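Local coordinates for pyruvate kinase 1 (Trypanosoma brucei brucei, PDB 4KCT), which catalyses the transfer of phosphate from phosphoenolpyruvate to ADP, giving pyruvate and ATP, and also has an intrinsic decarboxylase activity, at residues Lys86-Gly98 with Glu117-Tyr129. Numbering follows the deposited sequence.
Sequences KGPEIRTGLFKDG and EKVGTKEKFYIDY
Asp128 holds Arg91 at both backbone N and O, with its carboxylate and its own N-H. Arg91 N donates to Asp128 OD1 at 3.0 Å, coming from above the carboxylate plane. Asp128 N donates to Arg91 O, with an N-H...O angle of 161°. Asp128 CG sits between its own backbone N and carbonyl carbon (chi1 67°), which swings the carboxylate back over the Arg91 backbone. One water links Asp128 OD2 to Glu89 O, another to Thr92 O; a third lies within bonding distance of OD1 and Glu89 O.

Gly93 N then bonds to Tyr126 O at 2.8 Å. Gly93 CA lies in plane at the edge of the Tyr126 ring and 3.2 Å from Glu117 O, which accepts from Leu94 N. Leu94 O takes Gly120 N, and Gly120 O takes Lys96 N.

On the apolar side, Ile90 CG2 presses tightly on Ile127 CG2 at 3.5 Å. Ile90 CD1 reaches Tyr129 CG at 3.8 Å, while Tyr129 OH is bonded to Asp186 N. Phe95 CE1 meets Phe125 CB at 3.5 Å. The rings are oblique, planes at 59°, with Phe95 CZ over one face of Phe125. Val100, Phe102 and Val108 pack around this pair.

At the outer end, the extended Lys96 chain runs alongside Thr121, its CE 3.8 Å from Thr121 CG2. Thr121 OG1 accepts from Glu123 N, an ST turn, and from Lys124 N, an ST motif.

Isolated bridges, Thr92 with Ile127 and Phe95 with Gly120, join the chain around strands 90-91 and 124-126, consistent with closing the beta-barrel B domain, the pyruvate kinase lid beside the TIM barrel.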
loop_
_atom_site.group_PDB
_atom_site.type_symbol
_atom_site.label_atom_id
_atom_site.label_comp_id
_atom_site.label_asym_id
_atom_site.label_seq_id
_atom_site.Cartn_x
_atom_site.Cartn_y
_atom_site.Cartn_z
ATOM N N LYS A 86 -39.404 -0.433 24.376
ATOM C CA LYS A 86 -39.035 -0.986 25.683
ATOM C C LYS A 86 -38.267 -2.312 25.511
ATOM O O LYS A 86 -37.215 -2.491 26.070
ATOM C CB LYS A 86 -40.295 -1.212 26.549
ATOM C CG LYS A 86 -39.994 -1.441 28.024
ATOM C CD LYS A 86 -41.292 -1.667 28.806
ATOM C CE LYS A 86 -41.163 -1.243 30.257
ATOM N NZ LYS A 86 -39.883 -1.716 30.846
ATOM N N GLY A 87 -38.808 -3.229 24.728
ATOM C CA GLY A 87 -38.101 -4.463 24.444
ATOM C C GLY A 87 -38.268 -5.487 25.558
ATOM O O GLY A 87 -38.977 -5.244 26.536
ATOM N N PRO A 88 -37.630 -6.638 25.402
ATOM C CA PRO A 88 -37.762 -7.775 26.304
ATOM C C PRO A 88 -36.983 -7.520 27.570
ATOM O O PRO A 88 -36.041 -6.708 27.571
ATOM C CB PRO A 88 -37.102 -8.915 25.513
ATOM C CG PRO A 88 -36.054 -8.221 24.706
ATOM C CD PRO A 88 -36.684 -6.912 24.301
ATOM N N GLU A 89 -37.421 -8.105 28.679
ATOM C CA GLU A 89 -36.635 -8.010 29.901
ATOM C C GLU A 89 -36.833 -9.216 30.799
ATOM O O GLU A 89 -37.808 -9.963 30.653
ATOM C CB GLU A 89 -36.948 -6.714 30.655
ATOM C CG GLU A 89 -38.418 -6.461 30.872
ATOM C CD GLU A 89 -38.673 -5.195 31.670
ATOM O OE1 GLU A 89 -39.802 -5.028 32.174
ATOM O OE2 GLU A 89 -37.750 -4.358 31.778
ATOM N N ILE A 90 -35.790 -9.536 31.536
ATOM C CA ILE A 90 -35.887 -10.518 32.589
ATOM C C ILE A 90 -35.765 -9.766 33.893
ATOM O O ILE A 90 -34.889 -8.906 34.049
ATOM C CB ILE A 90 -34.745 -11.547 32.501
ATOM C CG1 ILE A 90 -34.744 -12.224 31.130
ATOM C CG2 ILE A 90 -34.832 -12.544 33.659
ATOM C CD1 ILE A 90 -33.499 -13.061 30.876
ATOM N N ARG A 91 -36.667 -10.056 34.818
ATOM C CA ARG A 91 -36.639 -9.418 36.112
ATOM C C ARG A 91 -36.745 -10.424 37.239
ATOM O O ARG A 91 -37.209 -11.570 37.031
ATOM C CB ARG A 91 -37.750 -8.356 36.201
ATOM C CG ARG A 91 -37.465 -7.109 35.353
ATOM C CD ARG A 91 -38.589 -6.080 35.437
ATOM N NE ARG A 91 -39.898 -6.711 35.245
ATOM C CZ ARG A 91 -41.066 -6.184 35.628
ATOM N NH1 ARG A 91 -42.191 -6.869 35.446
ATOM N NH2 ARG A 91 -41.117 -4.973 36.177
ATOM N N THR A 92 -36.301 -10.018 38.435
ATOM C CA THR A 92 -36.581 -10.765 39.658
ATOM C C THR A 92 -38.073 -10.716 39.938
ATOM O O THR A 92 -38.786 -9.860 39.396
ATOM C CB THR A 92 -35.827 -10.172 40.883
ATOM O OG1 THR A 92 -36.425 -8.924 41.262
ATOM C CG2 THR A 92 -34.338 -9.934 40.562
ATOM N N GLY A 93 -38.516 -11.541 40.884
ATOM C CA GLY A 93 -39.794 -11.329 41.554
ATOM C C GLY A 93 -39.750 -10.215 42.593
ATOM O O GLY A 93 -38.875 -9.335 42.549
ATOM N N LEU A 94 -40.769 -10.179 43.445
ATOM C CA LEU A 94 -40.784 -9.273 44.597
ATOM C C LEU A 94 -40.074 -9.910 45.781
ATOM O O LEU A 94 -39.790 -11.124 45.782
ATOM C CB LEU A 94 -42.237 -8.916 44.998
ATOM C CG LEU A 94 -43.269 -8.793 43.872
ATOM C CD1 LEU A 94 -44.691 -8.642 44.418
ATOM C CD2 LEU A 94 -42.922 -7.629 42.963
ATOM N N PHE A 95 -39.853 -9.101 46.812
ATOM C CA PHE A 95 -39.197 -9.524 48.023
ATOM C C PHE A 95 -40.111 -9.220 49.207
ATOM O O PHE A 95 -40.839 -8.233 49.188
ATOM C CB PHE A 95 -37.879 -8.765 48.179
ATOM C CG PHE A 95 -36.858 -9.120 47.126
ATOM C CD1 PHE A 95 -36.050 -10.244 47.279
ATOM C CD2 PHE A 95 -36.804 -8.417 45.936
ATOM C CE1 PHE A 95 -35.180 -10.637 46.279
ATOM C CE2 PHE A 95 -35.948 -8.815 44.910
ATOM C CZ PHE A 95 -35.132 -9.926 45.087
ATOM N N LYS A 96 -40.079 -10.067 50.226
ATOM C CA LYS A 96 -40.723 -9.725 51.512
ATOM C C LYS A 96 -40.317 -8.335 51.999
ATOM O O LYS A 96 -39.165 -7.913 51.836
ATOM C CB LYS A 96 -40.386 -10.756 52.578
ATOM C CG LYS A 96 -40.844 -12.156 52.222
ATOM C CD LYS A 96 -40.934 -13.026 53.461
ATOM C CE LYS A 96 -41.223 -14.462 53.089
ATOM N NZ LYS A 96 -41.077 -15.346 54.270
ATOM N N ASP A 97 -41.280 -7.608 52.558
ATOM C CA ASP A 97 -41.035 -6.242 53.035
ATOM C C ASP A 97 -40.541 -5.342 51.931
ATOM O O ASP A 97 -40.187 -4.205 52.183
ATOM C CB ASP A 97 -40.020 -6.223 54.184
ATOM C CG ASP A 97 -40.408 -7.149 55.311
ATOM O OD1 ASP A 97 -41.583 -7.109 55.743
ATOM O OD2 ASP A 97 -39.562 -7.964 55.719
ATOM N N GLY A 98 -40.479 -5.867 50.710
ATOM C CA GLY A 98 -40.160 -5.042 49.552
ATOM C C GLY A 98 -38.667 -4.761 49.370
ATOM O O GLY A 98 -38.284 -4.018 48.473
ATOM N N GLU A 117 -42.608 -16.091 43.342
ATOM C CA GLU A 117 -42.559 -14.813 42.646
ATOM C C GLU A 117 -42.727 -13.622 43.602
ATOM O O GLU A 117 -42.121 -12.549 43.403
ATOM C CB GLU A 117 -43.642 -14.772 41.566
ATOM C CG GLU A 117 -43.803 -13.420 40.911
ATOM C CD GLU A 117 -44.936 -13.399 39.909
ATOM O OE1 GLU A 117 -45.677 -14.407 39.814
ATOM O OE2 GLU A 117 -45.083 -12.376 39.212
ATOM N N LYS A 118 -43.580 -13.782 44.616
ATOM C CA LYS A 118 -43.957 -12.641 45.436
ATOM C C LYS A 118 -43.340 -12.625 46.818
ATOM O O LYS A 118 -43.600 -11.709 47.598
ATOM C CB LYS A 118 -45.483 -12.484 45.502
ATOM C CG LYS A 118 -46.115 -12.287 44.131
ATOM C CD LYS A 118 -47.617 -12.091 44.237
ATOM C CE LYS A 118 -48.289 -12.147 42.869
ATOM N NZ LYS A 118 -49.778 -12.180 43.013
ATOM N N VAL A 119 -42.455 -13.581 47.089
ATOM C CA VAL A 119 -41.947 -13.801 48.456
ATOM C C VAL A 119 -40.447 -14.061 48.469
ATOM O O VAL A 119 -39.968 -14.934 49.208
ATOM C CB VAL A 119 -42.604 -15.033 49.146
ATOM C CG1 VAL A 119 -43.994 -14.706 49.620
ATOM C CG2 VAL A 119 -42.596 -16.234 48.214
ATOM N N GLY A 120 -39.688 -13.255 47.736
ATOM C CA GLY A 120 -38.258 -13.455 47.706
ATOM C C GLY A 120 -37.611 -13.085 49.028
ATOM O O GLY A 120 -38.034 -12.135 49.712
ATOM N N THR A 121 -36.598 -13.853 49.408
ATOM C CA THR A 121 -35.870 -13.599 50.638
ATOM C C THR A 121 -34.372 -13.638 50.345
ATOM O O THR A 121 -33.956 -13.874 49.194
ATOM C CB THR A 121 -36.184 -14.656 51.711
ATOM O OG1 THR A 121 -35.618 -15.908 51.321
ATOM C CG2 THR A 121 -37.677 -14.805 51.897
ATOM N N LYS A 122 -33.570 -13.388 51.379
ATOM C CA LYS A 122 -32.118 -13.600 51.318
ATOM C C LYS A 122 -31.782 -15.036 50.900
ATOM O O LYS A 122 -30.722 -15.281 50.347
ATOM C CB LYS A 122 -31.501 -13.321 52.684
ATOM C CG LYS A 122 -30.159 -12.628 52.645
ATOM C CD LYS A 122 -29.858 -11.976 53.982
ATOM C CE LYS A 122 -28.379 -11.658 54.117
ATOM N NZ LYS A 122 -27.874 -11.995 55.480
ATOM N N GLU A 123 -32.673 -15.980 51.204
ATOM C CA GLU A 123 -32.405 -17.413 50.967
ATOM C C GLU A 123 -32.738 -17.823 49.537
ATOM O O GLU A 123 -32.194 -18.802 49.020
ATOM C CB GLU A 123 -33.236 -18.287 51.923
ATOM C CG GLU A 123 -32.571 -18.587 53.265
ATOM C CD GLU A 123 -32.490 -17.360 54.166
ATOM O OE1 GLU A 123 -31.379 -17.049 54.644
ATOM O OE2 GLU A 123 -33.530 -16.691 54.380
ATOM N N LYS A 124 -33.794 -17.228 48.996
ATOM C CA LYS A 124 -34.353 -17.698 47.742
ATOM C C LYS A 124 -35.235 -16.650 47.106
ATOM O O LYS A 124 -36.044 -16.012 47.781
ATOM C CB LYS A 124 -35.146 -18.973 47.970
ATOM C CG LYS A 124 -35.794 -19.529 46.727
ATOM C CD LYS A 124 -36.468 -20.839 47.087
ATOM C CE LYS A 124 -36.360 -21.851 45.981
ATOM N NZ LYS A 124 -36.665 -23.211 46.502
ATOM N N PHE A 125 -35.021 -16.397 45.822
ATOM C CA PHE A 125 -35.899 -15.485 45.108
ATOM C C PHE A 125 -36.076 -15.878 43.647
ATOM O O PHE A 125 -35.357 -16.741 43.120
ATOM C CB PHE A 125 -35.429 -14.017 45.252
ATOM C CG PHE A 125 -34.144 -13.703 44.525
ATOM C CD1 PHE A 125 -34.148 -13.406 43.169
ATOM C CD2 PHE A 125 -32.933 -13.642 45.222
ATOM C CE1 PHE A 125 -32.967 -13.049 42.506
ATOM C CE2 PHE A 125 -31.755 -13.273 44.582
ATOM C CZ PHE A 125 -31.760 -13.003 43.210
ATOM N N TYR A 126 -37.064 -15.268 43.016
ATOM C CA TYR A 126 -37.585 -15.736 41.754
ATOM C C TYR A 126 -36.962 -14.895 40.612
ATOM O O TYR A 126 -36.761 -13.679 40.762
ATOM C CB TYR A 126 -39.103 -15.560 41.764
ATOM C CG TYR A 126 -39.772 -15.746 40.427
ATOM C CD1 TYR A 126 -39.992 -17.020 39.915
ATOM C CD2 TYR A 126 -40.331 -14.650 39.745
ATOM C CE1 TYR A 126 -40.654 -17.201 38.714
ATOM C CE2 TYR A 126 -41.066 -14.833 38.581
ATOM C CZ TYR A 126 -41.197 -16.107 38.058
ATOM O OH TYR A 126 -41.904 -16.304 36.909
ATOM N N ILE A 127 -36.702 -15.541 39.477
ATOM C CA ILE A 127 -36.353 -14.826 38.233
ATOM C C ILE A 127 -37.288 -15.320 37.128
ATOM O O ILE A 127 -37.565 -16.521 37.048
ATOM C CB ILE A 127 -34.868 -15.082 37.867
ATOM C CG1 ILE A 127 -33.956 -14.322 38.829
ATOM C CG2 ILE A 127 -34.569 -14.664 36.430
ATOM C CD1 ILE A 127 -32.473 -14.659 38.657
ATOM N N ASP A 128 -37.893 -14.390 36.383
ATOM C CA ASP A 128 -39.048 -14.714 35.531
ATOM C C ASP A 128 -38.654 -15.195 34.125
ATOM O O ASP A 128 -39.386 -14.976 33.178
ATOM C CB ASP A 128 -40.020 -13.523 35.435
ATOM C CG ASP A 128 -39.414 -12.310 34.673
ATOM O OD1 ASP A 128 -38.341 -12.439 34.046
ATOM O OD2 ASP A 128 -40.028 -11.238 34.685
ATOM N N TYR A 129 -37.548 -15.922 34.019
ATOM C CA TYR A 129 -37.123 -16.521 32.735
ATOM C C TYR A 129 -37.027 -18.043 32.850
ATOM O O TYR A 129 -36.143 -18.539 33.524
ATOM C CB TYR A 129 -35.743 -15.956 32.327
ATOM C CG TYR A 129 -35.237 -16.474 31.017
ATOM C CD1 TYR A 129 -35.925 -16.207 29.837
ATOM C CD2 TYR A 129 -34.129 -17.319 30.957
ATOM C CE1 TYR A 129 -35.499 -16.727 28.637
ATOM C CE2 TYR A 129 -33.685 -17.844 29.740
ATOM C CZ TYR A 129 -34.357 -17.513 28.590
ATOM O OH TYR A 129 -33.963 -18.017 27.393
HETATM O O HOH W 1 -38.418 -12.850 31.201
HETATM O O HOH W 2 -39.732 -9.348 33.072
HETATM O O HOH W 3 -40.947 -10.220 37.623
HETATM O O HOH W 4 -39.066 -13.445 44.347
#